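Local coordinates for citrate synthase (Pyrobaculum aerophilum, PDB 2IBP), which probably catalyses the condensation of oxaloacetate with acetyl-CoA and water to give citrate and CoA, in the tricarboxylic acid cycle, at residues E381-E384 with N385-I388; A184-F187 with L188-F192; A294-P297 with R298-I301; E125-Q128 with K129-A133; P109-A112 with L113-A116. One frame throughout, in Å; residues are numbered along the deposited sequence.

All five contacts are local, within or at an end of a helix of this largely helical subunit. Contacts 4 and 5 lie on successive helices, 125-135 and 109-123, with centres 22 Å apart, and both touch the second subunit, as does contact 1. Contact 1 meets contact 4, W383 CZ3 packing on L130 CD2 at 4.1 Å. Contact 2 lies about 9 Å from contact 5 at the nearest atoms and touches no second chain. Contact 3 stands nearest the predicted active site: the side chain of R298 is about 4 Å from that of H289, and that of I301 about 10 Å from a bound magnesium ion. Contact 4 lies across the chain's centre, 41 Å between centres.

Contact 1: residues E381-E384 with N385-I388; sequences EYWE and NNRI
The hydroxyl of Y382 donates a hydrogen bond to the carbonyl oxygen of R387, with OH and O 2.7 Å apart. The approach lies in the carbonyl plane, on a lone pair, and R387 O sits in turn at the edge of the phenol ring. A second bond closes the turn on the backbone side: N385 N donates to Y382 O at 2.9 Å, coming from above the carbonyl plane. One tyrosine therefore holds the departing chain twice, by its main chain three residues on and by its hydroxyl five residues on.

N386 fills the angle between the two aromatic side chains. Its amide is turned nearly perpendicular to the Y382 ring, 87° between planes, and OD1 lies 3.2 Å from Y382 CD2. The same oxygen reaches the edge of the W383 indole, 3.6 Å from CD1, and is buried without a hydrogen-bonding partner in the model. N386 ND2, by contrast, donates to S228 O. With CG anti to the backbone N (chi1 -172°), the amide is laid alongside the indole, both pointing the same way. A water joins W383 O to N386 N, accepting from the latter at 2.8 Å.

Farther out, W383 NE1 is fixed by A227 O, while R387 forms a salt bridge with E27 of the second subunit, whose H24 also bonds N385 O. The contact marks the exit from helix 363-382 into the loop leading to strand 392-395, with W383 packed against L130 and L134 of helix 125-135.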
loop_
_atom_site.group_PDB
_atom_site.type_symbol
_atom_site.label_atom_id
_atom_site.label_comp_id
_atom_site.label_asym_id
_atom_site.label_seq_id
_atom_site.Cartn_x
_atom_site.Cartn_y
_atom_site.Cartn_z
ATOM N N GLU A 381 16.559 -1.140 3.591
ATOM C CA GLU A 381 17.290 -2.345 3.267
ATOM C C GLU A 381 17.014 -2.789 1.831
ATOM O O GLU A 381 17.930 -3.094 1.079
ATOM C CB GLU A 381 16.939 -3.462 4.239
ATOM C CG GLU A 381 17.697 -4.735 3.998
ATOM C CD GLU A 381 17.406 -5.767 5.046
ATOM O OE1 GLU A 381 16.243 -6.226 5.104
ATOM O OE2 GLU A 381 18.345 -6.125 5.797
ATOM N N TYR A 382 15.744 -2.783 1.437
ATOM C CA TYR A 382 15.374 -3.185 0.086
ATOM C C TYR A 382 16.018 -2.266 -0.940
ATOM O O TYR A 382 16.443 -2.714 -2.003
ATOM C CB TYR A 382 13.856 -3.189 -0.087
ATOM C CG TYR A 382 13.428 -3.923 -1.323
ATOM C CD1 TYR A 382 13.580 -5.299 -1.395
ATOM C CD2 TYR A 382 12.874 -3.255 -2.411
ATOM C CE1 TYR A 382 13.221 -5.996 -2.526
ATOM C CE2 TYR A 382 12.473 -3.952 -3.549
ATOM C CZ TYR A 382 12.679 -5.325 -3.602
ATOM O OH TYR A 382 12.336 -6.048 -4.720
ATOM N N TRP A 383 16.025 -0.974 -0.634
ATOM C CA TRP A 383 16.617 0.019 -1.521
ATOM C C TRP A 383 18.120 -0.143 -1.738
ATOM O O TRP A 383 18.697 0.538 -2.599
ATOM C CB TRP A 383 16.313 1.431 -1.054
ATOM C CG TRP A 383 14.917 1.890 -1.335
ATOM C CD1 TRP A 383 13.993 1.290 -2.151
ATOM C CD2 TRP A 383 14.380 3.179 -1.015
ATOM N NE1 TRP A 383 12.883 2.077 -2.260
ATOM C CE2 TRP A 383 13.095 3.255 -1.598
ATOM C CE3 TRP A 383 14.847 4.264 -0.264
ATOM C CZ2 TRP A 383 12.280 4.375 -1.463
ATOM C CZ3 TRP A 383 14.041 5.378 -0.135
ATOM C CH2 TRP A 383 12.765 5.425 -0.729
ATOM N N GLU A 384 18.777 -0.977 -0.932
ATOM C CA GLU A 384 20.188 -1.287 -1.193
ATOM C C GLU A 384 20.332 -2.148 -2.454
ATOM O O GLU A 384 21.414 -2.258 -3.019
ATOM C CB GLU A 384 20.826 -2.000 -0.001
ATOM C CG GLU A 384 21.012 -1.077 1.178
ATOM C CD GLU A 384 21.995 0.042 0.870
ATOM O OE1 GLU A 384 23.189 -0.255 0.648
ATOM O OE2 GLU A 384 21.582 1.222 0.855
ATOM N N ASN A 385 19.247 -2.785 -2.881
ATOM C CA ASN A 385 19.253 -3.566 -4.118
ATOM C C ASN A 385 17.807 -3.628 -4.574
ATOM O O ASN A 385 17.161 -4.665 -4.484
ATOM C CB ASN A 385 19.802 -4.974 -3.922
ATOM C CG ASN A 385 20.010 -5.694 -5.251
ATOM O OD1 ASN A 385 20.014 -5.065 -6.310
ATOM N ND2 ASN A 385 20.249 -6.999 -5.192
ATOM N N ASN A 386 17.302 -2.484 -4.999
ATOM C CA ASN A 386 15.900 -2.384 -5.325
ATOM C C ASN A 386 15.547 -3.085 -6.615
ATOM O O ASN A 386 16.314 -3.057 -7.582
ATOM C CB ASN A 386 15.478 -0.932 -5.472
ATOM C CG ASN A 386 13.977 -0.788 -5.623
ATOM O OD1 ASN A 386 13.232 -1.073 -4.695
ATOM N ND2 ASN A 386 13.529 -0.399 -6.810
ATOM N N ARG A 387 14.371 -3.694 -6.626
ATOM C CA ARG A 387 13.804 -4.217 -7.857
ATOM C C ARG A 387 12.307 -4.031 -7.748
ATOM O O ARG A 387 11.698 -4.500 -6.796
ATOM C CB ARG A 387 14.115 -5.695 -8.075
ATOM C CG ARG A 387 13.578 -6.261 -9.395
ATOM C CD ARG A 387 14.289 -5.621 -10.570
ATOM N NE ARG A 387 14.026 -6.291 -11.841
ATOM C CZ ARG A 387 14.780 -7.264 -12.353
ATOM N NH1 ARG A 387 15.832 -7.730 -11.692
ATOM N NH2 ARG A 387 14.467 -7.794 -13.528
ATOM N N ILE A 388 11.694 -3.397 -8.739
ATOM C CA ILE A 388 10.250 -3.228 -8.714
ATOM C C ILE A 388 9.564 -4.596 -8.730
ATOM O O ILE A 388 9.980 -5.518 -9.433
ATOM C CB ILE A 388 9.777 -2.380 -9.889
ATOM C CG1 ILE A 388 8.288 -2.060 -9.771
ATOM C CG2 ILE A 388 10.136 -3.053 -11.198
ATOM C CD1 ILE A 388 7.836 -0.997 -10.736
HETATM O O HOH W 1 19.092 -0.403 -5.457
#

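Contact 2: residues A184-F187 with L188-F192; sequences AANF and LYMMF
F187 lies under the side chain of M191, one helical turn later, whose CG sits over one face of the phenyl ring, 3.7 Å from its centroid. This is an i to i+4 CH-pi and Met-aromatic contact within helix 183-192; the sulfur stands obliquely, SD being 4.4 Å from the F187 centroid. M191 has CG anti to its carbonyl carbon (chi1 -73°) and bends again at chi2, which draws the thioether alongside the ring instead of off the helix. On another flank of the ring, F187 CD2 meets L188 CD2 at 4.1 Å.

The phenyl ring also reaches P159 and V162 of helix 141-169 and I366 and M369 of helix 363-382, so it joins three helices in a buried interface. Replacing it with an alanine would probably leave M191 without the face it rests on and open a gap between these helices.

The backbone keeps the i to i+4 bonds of the helix, M190 N donating to N186 O at 2.8 Å. N186 and M190 form the second i to i+4 pair. N186 OD1 is taken by R178 N, while the amide nitrogen turns to the methionine tip, with N186 ND2 3.3 Å from M190 CE.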
loop_
_atom_site.group_PDB
_atom_site.type_symbol
_atom_site.label_atom_id
_atom_site.label_comp_id
_atom_site.label_asym_id
_atom_site.label_seq_id
_atom_site.Cartn_x
_atom_site.Cartn_y
_atom_site.Cartn_z
ATOM N N ALA A 184 8.094 7.235 24.659
ATOM C CA ALA A 184 6.926 6.565 25.236
ATOM C C ALA A 184 6.197 7.475 26.234
ATOM O O ALA A 184 4.974 7.627 26.194
ATOM C CB ALA A 184 7.349 5.283 25.907
ATOM N N ALA A 185 6.945 8.104 27.139
ATOM C CA ALA A 185 6.319 9.004 28.114
ATOM C C ALA A 185 5.601 10.154 27.439
ATOM O O ALA A 185 4.487 10.535 27.810
ATOM C CB ALA A 185 7.350 9.553 29.103
ATOM N N ASN A 186 6.233 10.716 26.424
ATOM C CA ASN A 186 5.640 11.818 25.741
ATOM C C ASN A 186 4.330 11.404 25.070
ATOM O O ASN A 186 3.380 12.183 25.015
ATOM C CB ASN A 186 6.570 12.371 24.696
ATOM C CG ASN A 186 5.977 13.542 24.000
ATOM O OD1 ASN A 186 5.734 14.577 24.620
ATOM N ND2 ASN A 186 5.678 13.386 22.699
ATOM N N PHE A 187 4.292 10.191 24.534
ATOM C CA PHE A 187 3.050 9.733 23.915
ATOM C C PHE A 187 1.908 9.761 24.929
ATOM O O PHE A 187 0.835 10.285 24.660
ATOM C CB PHE A 187 3.201 8.333 23.350
ATOM C CG PHE A 187 1.898 7.724 22.924
ATOM C CD1 PHE A 187 1.179 8.266 21.880
ATOM C CD2 PHE A 187 1.376 6.640 23.611
ATOM C CE1 PHE A 187 -0.035 7.732 21.507
ATOM C CE2 PHE A 187 0.162 6.081 23.217
ATOM C CZ PHE A 187 -0.543 6.641 22.173
ATOM N N LEU A 188 2.155 9.229 26.116
ATOM C CA LEU A 188 1.105 9.222 27.138
ATOM C C LEU A 188 0.734 10.633 27.568
ATOM O O LEU A 188 -0.422 10.935 27.837
ATOM C CB LEU A 188 1.503 8.373 28.340
ATOM C CG LEU A 188 1.603 6.873 28.076
ATOM C CD1 LEU A 188 2.067 6.145 29.332
ATOM C CD2 LEU A 188 0.274 6.308 27.547
ATOM N N TYR A 189 1.732 11.506 27.658
ATOM C CA TYR A 189 1.477 12.909 27.959
ATOM C C TYR A 189 0.591 13.553 26.867
ATOM O O TYR A 189 -0.373 14.254 27.167
ATOM C CB TYR A 189 2.817 13.648 28.089
ATOM C CG TYR A 189 2.681 15.139 28.070
ATOM C CD1 TYR A 189 2.136 15.828 29.139
ATOM C CD2 TYR A 189 3.066 15.861 26.952
ATOM C CE1 TYR A 189 1.970 17.189 29.088
ATOM C CE2 TYR A 189 2.910 17.220 26.890
ATOM C CZ TYR A 189 2.364 17.887 27.961
ATOM O OH TYR A 189 2.218 19.246 27.884
ATOM N N MET A 190 0.893 13.276 25.600
ATOM C CA MET A 190 0.104 13.835 24.513
ATOM C C MET A 190 -1.309 13.257 24.457
ATOM O O MET A 190 -2.245 13.935 24.048
ATOM C CB MET A 190 0.814 13.623 23.181
ATOM C CG MET A 190 2.108 14.395 23.038
ATOM S SD MET A 190 2.704 14.341 21.342
ATOM C CE MET A 190 2.903 12.577 21.169
ATOM N N MET A 191 -1.460 12.007 24.888
ATOM C CA MET A 191 -2.775 11.381 24.900
ATOM C C MET A 191 -3.638 11.979 25.988
ATOM O O MET A 191 -4.767 12.380 25.735
ATOM C CB MET A 191 -2.673 9.885 25.165
ATOM C CG MET A 191 -2.134 9.075 24.011
ATOM S SD MET A 191 -3.374 8.879 22.706
ATOM C CE MET A 191 -4.527 7.749 23.510
ATOM N N PHE A 192 -3.087 12.077 27.194
ATOM C CA PHE A 192 -3.898 12.426 28.346
ATOM C C PHE A 192 -3.646 13.775 29.020
ATOM O O PHE A 192 -4.422 14.174 29.884
ATOM C CB PHE A 192 -3.832 11.299 29.350
ATOM C CG PHE A 192 -4.191 9.964 28.768
ATOM C CD1 PHE A 192 -5.433 9.749 28.194
ATOM C CD2 PHE A 192 -3.289 8.923 28.781
ATOM C CE1 PHE A 192 -5.755 8.518 27.654
ATOM C CE2 PHE A 192 -3.623 7.678 28.279
ATOM C CZ PHE A 192 -4.860 7.482 27.702
#

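Contact 3: residues A294-P297 with R298-I301; sequences AYDP and RAKI
D296 turns its CG opposite the main-chain N (chi1 178°), carrying its carboxylate back over the start of the helix, where R298, bent at chi3 (-60°), curls to meet it. The guanidinium grips the carboxylate in a side-on salt bridge, one nitrogen to each oxygen. R298 NE donates to D296 OD1 at 3.0 Å, almost straight and on the syn lone pair, and R298 NH2 donates to D296 OD2 at 2.8 Å, somewhat out of the carboxylate plane. The two planes are nearly coplanar, 27° apart.

D296 is also the N-cap: OD1 accepts from R298 N at 2.9 Å, from above the carboxylate plane, and thus serves two donors of one residue. V345 N donates to OD2, and the combined bonds fix the carboxylate's rotation. D296 O takes K300 N at 3.1 Å, the first full helical turn. Next to the cap, Y295 CE1 packs on A299 CB at 3.6 Å, while its hydroxyl bonds E327 and W348.

R298 lies close to H289, a predicted active-site residue, so the cap probably sets the arginine's position there. Helix 297-313 begins here, P297 resting on helix 53-59 and strand 45-48, and I301 on helices 53-59 and 198-210.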
loop_
_atom_site.group_PDB
_atom_site.type_symbol
_atom_site.label_atom_id
_atom_site.label_comp_id
_atom_site.label_asym_id
_atom_site.label_seq_id
_atom_site.Cartn_x
_atom_site.Cartn_y
_atom_site.Cartn_z
ATOM N N ALA A 294 6.369 -22.250 20.580
ATOM C CA ALA A 294 6.885 -22.106 21.913
ATOM C C ALA A 294 6.269 -20.821 22.420
ATOM O O ALA A 294 5.633 -20.088 21.660
ATOM C CB ALA A 294 8.403 -21.966 21.882
ATOM N N TYR A 295 6.448 -20.551 23.700
ATOM C CA TYR A 295 5.907 -19.338 24.274
ATOM C C TYR A 295 6.560 -18.170 23.522
ATOM O O TYR A 295 7.770 -18.171 23.267
ATOM C CB TYR A 295 6.215 -19.269 25.773
ATOM C CG TYR A 295 5.201 -18.511 26.582
ATOM C CD1 TYR A 295 5.133 -17.123 26.530
ATOM C CD2 TYR A 295 4.362 -19.176 27.459
ATOM C CE1 TYR A 295 4.203 -16.422 27.277
ATOM C CE2 TYR A 295 3.467 -18.483 28.252
ATOM C CZ TYR A 295 3.364 -17.110 28.130
ATOM O OH TYR A 295 2.468 -16.427 28.897
ATOM N N ASP A 296 5.730 -17.253 23.051
ATOM C CA ASP A 296 6.203 -16.064 22.348
ATOM C C ASP A 296 7.073 -15.312 23.356
ATOM O O ASP A 296 6.607 -14.953 24.438
ATOM C CB ASP A 296 4.962 -15.259 21.949
ATOM C CG ASP A 296 5.261 -13.955 21.235
ATOM O OD1 ASP A 296 6.393 -13.439 21.317
ATOM O OD2 ASP A 296 4.297 -13.438 20.621
ATOM N N PRO A 297 8.332 -15.018 22.993
ATOM C CA PRO A 297 9.190 -14.337 23.956
ATOM C C PRO A 297 8.680 -12.958 24.336
ATOM O O PRO A 297 8.927 -12.479 25.455
ATOM C CB PRO A 297 10.535 -14.232 23.225
ATOM C CG PRO A 297 10.199 -14.346 21.780
ATOM C CD PRO A 297 8.998 -15.233 21.699
ATOM N N ARG A 298 7.997 -12.314 23.396
ATOM C CA ARG A 298 7.450 -11.008 23.643
ATOM C C ARG A 298 6.331 -11.136 24.662
ATOM O O ARG A 298 6.124 -10.244 25.488
ATOM C CB ARG A 298 6.909 -10.416 22.356
ATOM C CG ARG A 298 7.952 -10.258 21.262
ATOM C CD ARG A 298 7.305 -9.923 19.956
ATOM N NE ARG A 298 6.393 -10.986 19.562
ATOM C CZ ARG A 298 5.550 -10.896 18.547
ATOM N NH1 ARG A 298 5.526 -9.805 17.793
ATOM N NH2 ARG A 298 4.708 -11.885 18.314
ATOM N N ALA A 299 5.607 -12.249 24.593
ATOM C CA ALA A 299 4.479 -12.472 25.509
ATOM C C ALA A 299 4.961 -12.680 26.938
ATOM O O ALA A 299 4.382 -12.130 27.884
ATOM C CB ALA A 299 3.642 -13.668 25.038
ATOM N N LYS A 300 6.047 -13.428 27.081
ATOM C CA LYS A 300 6.622 -13.730 28.397
ATOM C C LYS A 300 7.023 -12.429 29.095
ATOM O O LYS A 300 6.705 -12.191 30.262
ATOM C CB LYS A 300 7.821 -14.657 28.246
ATOM C CG LYS A 300 8.393 -15.132 29.567
ATOM C CD LYS A 300 9.343 -16.315 29.385
ATOM C CE LYS A 300 8.607 -17.572 28.903
ATOM N NZ LYS A 300 9.527 -18.722 28.630
ATOM N N ILE A 301 7.673 -11.561 28.333
ATOM C CA ILE A 301 8.123 -10.294 28.848
ATOM C C ILE A 301 6.962 -9.368 29.161
ATOM O O ILE A 301 6.928 -8.726 30.214
ATOM C CB ILE A 301 9.052 -9.595 27.834
ATOM C CG1 ILE A 301 10.293 -10.454 27.571
ATOM C CG2 ILE A 301 9.454 -8.213 28.315
ATOM C CD1 ILE A 301 11.114 -10.010 26.372
#

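Contact 4: residues E125-Q128 with K129-A133; sequences EDNQ and KLIEA
K129 opens the second half of helix 125-135, its N-H closing a turn of alpha-helix on E125 O at 3.0 Å. The same i to i+4 pattern runs through the contact, so the residues of 125-128 offer their carbonyls to those that follow. The aliphatic part of K129 starts beside the preceding turn, CB lying 3.5 Å from D126 O, but the chain then leads away, and its ammonium makes a long, weak ion pair with E142.

L130 follows, bonded through its N to D126 O at 2.9 Å. Its side chain lies against E143 of helix 141-169. D126 faces that same helix, where its carboxylate is shared by two basic partners, OD2 with K153 and OD1 with R149, an ionic tie between the two helices.

I131 makes the main side-chain meeting. CG1 is anti to its carbonyl carbon (chi1 -70°), which runs the longer branch back along the helix over N127, so that CG1 comes 3.2 Å from N127 O and CD1 crosses the amide obliquely. The methyl CD1 stops 3.8 Å from N127 ND2. That amide is anchored elsewhere: N127 ND2 donates to G121 O and D232 OD2, which holds it in position under the isoleucine. N127, Q128 and I131 together pack on F111 of the second subunit.

At E132 the chain returns to Q128, whose NE2 is bonded to D124 O. E132 N donates to Q128 O at 2.9 Å.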
loop_
_atom_site.group_PDB
_atom_site.type_symbol
_atom_site.label_atom_id
_atom_site.label_comp_id
_atom_site.label_asym_id
_atom_site.label_seq_id
_atom_site.Cartn_x
_atom_site.Cartn_y
_atom_site.Cartn_z
ATOM N N GLU A 125 10.430 18.780 3.331
ATOM C CA GLU A 125 11.431 19.227 2.346
ATOM C C GLU A 125 12.458 18.161 1.970
ATOM O O GLU A 125 12.868 18.059 0.811
ATOM C CB GLU A 125 12.132 20.492 2.851
ATOM C CG GLU A 125 11.193 21.680 3.017
ATOM C CD GLU A 125 11.876 22.909 3.604
ATOM O OE1 GLU A 125 13.123 22.914 3.721
ATOM O OE2 GLU A 125 11.157 23.873 3.953
ATOM N N ASP A 126 12.883 17.385 2.950
ATOM C CA ASP A 126 13.805 16.285 2.712
ATOM C C ASP A 126 13.166 15.282 1.775
ATOM O O ASP A 126 13.798 14.743 0.890
ATOM C CB ASP A 126 14.160 15.584 4.020
ATOM C CG ASP A 126 15.036 16.432 4.922
ATOM O OD1 ASP A 126 15.822 17.254 4.399
ATOM O OD2 ASP A 126 14.968 16.238 6.153
ATOM N N ASN A 127 11.917 14.948 2.058
ATOM C CA ASN A 127 11.209 14.004 1.239
ATOM C C ASN A 127 11.165 14.518 -0.200
ATOM O O ASN A 127 11.390 13.757 -1.130
ATOM C CB ASN A 127 9.789 13.801 1.773
ATOM C CG ASN A 127 9.157 12.501 1.294
ATOM O OD1 ASN A 127 9.811 11.460 1.269
ATOM N ND2 ASN A 127 7.834 12.530 1.082
ATOM N N GLN A 128 10.798 15.787 -0.378
ATOM C CA GLN A 128 10.748 16.379 -1.730
ATOM C C GLN A 128 12.090 16.231 -2.455
ATOM O O GLN A 128 12.152 15.861 -3.625
ATOM C CB GLN A 128 10.344 17.849 -1.686
ATOM C CG GLN A 128 9.058 18.142 -0.903
ATOM C CD GLN A 128 7.939 17.139 -1.146
ATOM O OE1 GLN A 128 7.449 16.978 -2.266
ATOM N NE2 GLN A 128 7.479 16.510 -0.069
ATOM N N LYS A 129 13.163 16.494 -1.730
ATOM C CA LYS A 129 14.501 16.407 -2.286
ATOM C C LYS A 129 14.830 14.972 -2.676
ATOM O O LYS A 129 15.413 14.724 -3.724
ATOM C CB LYS A 129 15.523 16.952 -1.284
ATOM C CG LYS A 129 16.917 17.107 -1.836
ATOM C CD LYS A 129 17.825 17.807 -0.831
ATOM C CE LYS A 129 19.206 18.090 -1.422
ATOM N NZ LYS A 129 19.942 16.845 -1.783
ATOM N N LEU A 130 14.422 14.018 -1.845
ATOM C CA LEU A 130 14.681 12.623 -2.145
ATOM C C LEU A 130 13.864 12.176 -3.338
ATOM O O LEU A 130 14.363 11.446 -4.192
ATOM C CB LEU A 130 14.442 11.728 -0.926
ATOM C CG LEU A 130 14.798 10.250 -1.117
ATOM C CD1 LEU A 130 16.217 10.021 -1.616
ATOM C CD2 LEU A 130 14.555 9.480 0.177
ATOM N N ILE A 131 12.612 12.613 -3.403
ATOM C CA ILE A 131 11.748 12.310 -4.538
ATOM C C ILE A 131 12.405 12.836 -5.823
ATOM O O ILE A 131 12.526 12.093 -6.798
ATOM C CB ILE A 131 10.348 12.901 -4.332
ATOM C CG1 ILE A 131 9.620 12.128 -3.223
ATOM C CG2 ILE A 131 9.551 12.878 -5.623
ATOM C CD1 ILE A 131 8.380 12.858 -2.700
ATOM N N GLU A 132 12.939 14.055 -5.788
ATOM C CA GLU A 132 13.602 14.625 -6.964
ATOM C C GLU A 132 14.759 13.732 -7.402
ATOM O O GLU A 132 14.924 13.435 -8.588
ATOM C CB GLU A 132 14.132 16.035 -6.665
ATOM C CG GLU A 132 13.047 17.091 -6.495
ATOM C CD GLU A 132 13.592 18.468 -6.110
ATOM O OE1 GLU A 132 14.671 18.557 -5.481
ATOM O OE2 GLU A 132 12.907 19.471 -6.408
ATOM N N ALA A 133 15.576 13.312 -6.443
ATOM C CA ALA A 133 16.734 12.472 -6.751
ATOM C C ALA A 133 16.324 11.127 -7.354
ATOM O O ALA A 133 16.836 10.701 -8.389
ATOM C CB ALA A 133 17.594 12.260 -5.504
#

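Contact 5: residues P109-A112 with L113-A116; sequences PMFA and LEAA
L113 N donates to P109 O at 2.8 Å, and three more bonds of the same i to i+4 kind follow. E114 N reaches M110 O, A115 N reaches F111 O in the straightest of the four (171°), and A116 N reaches A112 O at 2.7 Å. Both segments keep alpha-helical backbone angles throughout, and P109, which has no N-H to give, stands at the start of helix 109-123.

Over this backbone L113 turns both methyls toward the first turn. CD1 lies 3.1 Å from P109 O, and CD2 meets M110 SD at 4.0 Å. The methionine bends at chi2 and chi3 (-68° and -79°), and the two side chains cross rather than run alongside.

The helix belongs to the largely helical citrate synthase fold and contributes to the dimer interface. L113 faces V162 of helix 141-169 and A368 of helix 363-382, while M110 leans on helices 233-244 and 363-382. A serine in place of L113 would probably leave M110 SD without its apolar neighbour and open a gap toward V162 and A368.

On another side of the helix, E114 is extended beyond CG, which sits 3.3 Å from M110 O. Its carboxylate points to the partner chain, where OE2 is hydrogen-bonded to S235 of the second subunit. F111 CD1 comes 4.2 Å from E114 OE2, an oblique approach; the phenyl ring makes a cation-pi contact with K245. F111, E114 and A115 all pack on A118 of the second subunit.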
loop_
_atom_site.group_PDB
_atom_site.type_symbol
_atom_site.label_atom_id
_atom_site.label_comp_id
_atom_site.label_asym_id
_atom_site.label_seq_id
_atom_site.Cartn_x
_atom_site.Cartn_y
_atom_site.Cartn_z
ATOM N N PRO A 109 -9.260 5.992 13.715
ATOM C CA PRO A 109 -7.897 6.493 13.713
ATOM C C PRO A 109 -6.996 5.972 12.611
ATOM O O PRO A 109 -6.092 6.683 12.204
ATOM C CB PRO A 109 -7.351 6.101 15.087
ATOM C CG PRO A 109 -8.350 5.231 15.709
ATOM C CD PRO A 109 -9.645 5.423 15.014
ATOM N N MET A 110 -7.187 4.736 12.157
ATOM C CA MET A 110 -6.299 4.205 11.117
ATOM C C MET A 110 -6.427 4.965 9.796
ATOM O O MET A 110 -5.439 5.129 9.087
ATOM C CB MET A 110 -6.455 2.705 10.932
ATOM C CG MET A 110 -5.950 1.919 12.132
ATOM S SD MET A 110 -4.162 2.024 12.352
ATOM C CE MET A 110 -3.594 0.847 11.132
ATOM N N PHE A 111 -7.612 5.492 9.498
ATOM C CA PHE A 111 -7.768 6.321 8.296
ATOM C C PHE A 111 -6.987 7.620 8.490
ATOM O O PHE A 111 -6.350 8.131 7.569
ATOM C CB PHE A 111 -9.229 6.643 8.036
ATOM C CG PHE A 111 -10.003 5.505 7.447
ATOM C CD1 PHE A 111 -9.765 5.100 6.141
ATOM C CD2 PHE A 111 -11.035 4.920 8.147
ATOM C CE1 PHE A 111 -10.515 4.097 5.559
ATOM C CE2 PHE A 111 -11.774 3.904 7.578
ATOM C CZ PHE A 111 -11.514 3.495 6.286
ATOM N N ALA A 112 -7.076 8.177 9.696
ATOM C CA ALA A 112 -6.365 9.404 10.031
ATOM C C ALA A 112 -4.873 9.182 9.916
ATOM O O ALA A 112 -4.160 10.065 9.433
ATOM C CB ALA A 112 -6.726 9.884 11.442
ATOM N N LEU A 113 -4.384 8.035 10.394
ATOM C CA LEU A 113 -2.956 7.730 10.285
ATOM C C LEU A 113 -2.543 7.690 8.825
ATOM O O LEU A 113 -1.524 8.273 8.459
ATOM C CB LEU A 113 -2.583 6.403 10.933
ATOM C CG LEU A 113 -2.096 6.506 12.377
ATOM C CD1 LEU A 113 -3.185 7.054 13.299
ATOM C CD2 LEU A 113 -1.620 5.138 12.836
ATOM N N GLU A 114 -3.295 6.955 8.006
ATOM C CA GLU A 114 -2.954 6.839 6.584
ATOM C C GLU A 114 -2.865 8.213 5.945
ATOM O O GLU A 114 -1.877 8.537 5.292
ATOM C CB GLU A 114 -4.020 6.058 5.807
ATOM C CG GLU A 114 -4.103 4.590 6.079
ATOM C CD GLU A 114 -5.161 3.929 5.216
ATOM O OE1 GLU A 114 -5.164 4.154 3.979
ATOM O OE2 GLU A 114 -6.012 3.210 5.778
ATOM N N ALA A 115 -3.907 9.020 6.133
ATOM C CA ALA A 115 -3.971 10.347 5.525
ATOM C C ALA A 115 -2.932 11.312 6.109
ATOM O O ALA A 115 -2.290 12.070 5.384
ATOM C CB ALA A 115 -5.382 10.929 5.667
ATOM N N ALA A 116 -2.742 11.254 7.426
ATOM C CA ALA A 116 -1.786 12.132 8.090
ATOM C C ALA A 116 -0.342 11.842 7.668
ATOM O O ALA A 116 0.456 12.756 7.460
ATOM C CB ALA A 116 -1.928 12.013 9.625
#